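Local coordinates for TATA-box-binding protein (Methanococcus jannaschii, PDB 2Z8U) that probably binds the TATA box of archaeal promoters and serves as a general factor for transcription initiation by RNA polymerase, at residues V16-S21 with Q107-T112. Residues are numbered along the deposited sequence; the frame is centred on the assembly and turned at random.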
loop_
_atom_site.group_PDB
_atom_site.type_symbol
_atom_site.label_atom_id
_atom_site.label_comp_id
_atom_site.label_asym_id
_atom_site.label_seq_id
_atom_site.Cartn_x
_atom_site.Cartn_y
_atom_site.Cartn_z
ATOM N N VAL B 16 -10.479 -23.343 -27.289
ATOM C CA VAL B 16 -9.525 -23.060 -28.350
ATOM C C VAL B 16 -8.166 -23.604 -27.964
ATOM O O VAL B 16 -7.438 -24.128 -28.805
ATOM C CB VAL B 16 -9.495 -21.559 -28.738
ATOM C CG1 VAL B 16 -8.285 -21.249 -29.608
ATOM C CG2 VAL B 16 -10.774 -21.185 -29.503
ATOM N N ASN B 17 -7.833 -23.520 -26.688
ATOM C CA ASN B 17 -6.623 -24.143 -26.214
ATOM C C ASN B 17 -6.720 -24.598 -24.770
ATOM O O ASN B 17 -7.597 -24.175 -24.033
ATOM C CB ASN B 17 -5.370 -23.268 -26.506
ATOM C CG ASN B 17 -5.011 -22.277 -25.385
ATOM O OD1 ASN B 17 -4.759 -21.104 -25.657
ATOM N ND2 ASN B 17 -4.895 -22.755 -24.158
ATOM N N VAL B 18 -5.817 -25.482 -24.367
ATOM C CA VAL B 18 -5.738 -25.865 -22.959
ATOM C C VAL B 18 -4.281 -25.795 -22.513
ATOM O O VAL B 18 -3.386 -25.877 -23.357
ATOM C CB VAL B 18 -6.299 -27.278 -22.699
ATOM C CG1 VAL B 18 -7.748 -27.410 -23.143
ATOM C CG2 VAL B 18 -5.433 -28.380 -23.371
ATOM N N VAL B 19 -4.053 -25.569 -21.218
ATOM C CA VAL B 19 -2.728 -25.728 -20.613
ATOM C C VAL B 19 -2.899 -26.889 -19.631
ATOM O O VAL B 19 -3.842 -26.892 -18.855
ATOM C CB VAL B 19 -2.258 -24.429 -19.901
ATOM C CG1 VAL B 19 -0.918 -24.642 -19.140
ATOM C CG2 VAL B 19 -2.148 -23.266 -20.910
ATOM N N VAL B 20 -2.037 -27.892 -19.702
ATOM C CA VAL B 20 -2.131 -29.037 -18.799
ATOM C C VAL B 20 -0.815 -29.250 -18.044
ATOM O O VAL B 20 0.258 -28.810 -18.508
ATOM C CB VAL B 20 -2.502 -30.341 -19.545
ATOM C CG1 VAL B 20 -3.837 -30.191 -20.318
ATOM C CG2 VAL B 20 -1.357 -30.806 -20.495
ATOM N N SER B 21 -0.910 -29.900 -16.887
ATOM C CA SER B 21 0.281 -30.349 -16.164
ATOM C C SER B 21 0.189 -31.825 -15.855
ATOM O O SER B 21 -0.908 -32.399 -15.808
ATOM C CB SER B 21 0.449 -29.593 -14.828
ATOM O OG SER B 21 -0.717 -29.763 -14.032
ATOM N N GLN B 107 -4.813 -27.039 -16.318
ATOM C CA GLN B 107 -4.423 -25.881 -15.531
ATOM C C GLN B 107 -5.084 -24.600 -16.008
ATOM O O GLN B 107 -5.335 -23.704 -15.215
ATOM C CB GLN B 107 -2.920 -25.672 -15.563
ATOM C CG GLN B 107 -2.137 -26.753 -14.861
ATOM C CD GLN B 107 -2.355 -26.748 -13.356
ATOM O OE1 GLN B 107 -2.808 -25.750 -12.780
ATOM N NE2 GLN B 107 -2.048 -27.872 -12.714
ATOM N N ASN B 108 -5.275 -24.487 -17.310
ATOM C CA ASN B 108 -5.890 -23.295 -17.911
ATOM C C ASN B 108 -6.573 -23.677 -19.226
ATOM O O ASN B 108 -6.265 -24.706 -19.816
ATOM C CB ASN B 108 -4.816 -22.218 -18.182
ATOM C CG ASN B 108 -5.323 -20.790 -17.972
ATOM O OD1 ASN B 108 -6.475 -20.474 -18.264
ATOM N ND2 ASN B 108 -4.432 -19.909 -17.478
ATOM N N MET B 109 -7.505 -22.840 -19.678
ATOM C CA MET B 109 -8.130 -23.000 -21.000
ATOM C C MET B 109 -8.506 -21.639 -21.533
ATOM O O MET B 109 -8.819 -20.733 -20.761
ATOM C CB MET B 109 -9.422 -23.821 -20.940
ATOM C CG MET B 109 -9.404 -25.057 -20.077
ATOM S SD MET B 109 -11.008 -25.864 -19.845
ATOM C CE MET B 109 -11.052 -26.891 -21.297
ATOM N N VAL B 110 -8.483 -21.501 -22.853
ATOM C CA VAL B 110 -9.038 -20.331 -23.523
ATOM C C VAL B 110 -10.323 -20.843 -24.176
ATOM O O VAL B 110 -10.292 -21.845 -24.898
ATOM C CB VAL B 110 -8.088 -19.766 -24.614
ATOM C CG1 VAL B 110 -8.790 -18.729 -25.490
ATOM C CG2 VAL B 110 -6.824 -19.143 -23.996
ATOM N N ALA B 111 -11.444 -20.185 -23.865
ATOM C CA ALA B 111 -12.721 -20.468 -24.502
ATOM C C ALA B 111 -13.153 -19.184 -25.202
ATOM O O ALA B 111 -12.867 -18.062 -24.730
ATOM C CB ALA B 111 -13.748 -20.859 -23.484
ATOM N N THR B 112 -13.843 -19.357 -26.327
ATOM C CA THR B 112 -14.418 -18.232 -27.051
ATOM C C THR B 112 -15.915 -18.458 -27.281
ATOM O O THR B 112 -16.417 -19.609 -27.305
ATOM C CB THR B 112 -13.714 -17.985 -28.412
ATOM O OG1 THR B 112 -13.854 -19.146 -29.254
ATOM C CG2 THR B 112 -12.205 -17.674 -28.212
#
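Val-19 O receives two backbone donors from one face of its carbonyl plane, Gln-107 N at 2.7 Å and Asn-108 N at 3.2 Å, which marks a classic beta bulge in this antiparallel pairing. A matching bulge sets Val-16 and Asn-17 against Val-110: Val-16 N reaches Val-110 O at 2.8 Å, nearly straight (176°), while the bond from Asn-17 N is weak. Between the bulges the strands close tightly at the non-hydrogen-bonded pair Val-18 and Met-109. The flexible thioether of Met-109 suits this apolar, helix-side face, its CE lying 3.8 Å from Val-18 CG1. On the other face Val-19, beta-branched and so suited to a strand, lies alongside Asn-108, CB to CB 3.8 Å, and Val-110 crosses Asn-17. This concave face probably meets the TATA box, as in other TBPs; here Glu-132 of the second subunit packs on Val-110. Side-chain packing is looser at partly exposed Val-16, whose CG2 merely brushes Thr-112 OG1 at 3.7 Å. A polar clasp holds the opposite, partly exposed end: the long amide of Gln-107, bent at chi2 (-68°), spans to the small hydroxyl of Ser-21, NE2 to OG 2.7 Å, in the amide plane. With an alanine here, Ser-21 OG would probably lose that donor and become freer to turn. The pairing joins the two repeats mid-saddle, flanked by strands 68-72 and 159-163, with Val-20 packed on helix 77-94.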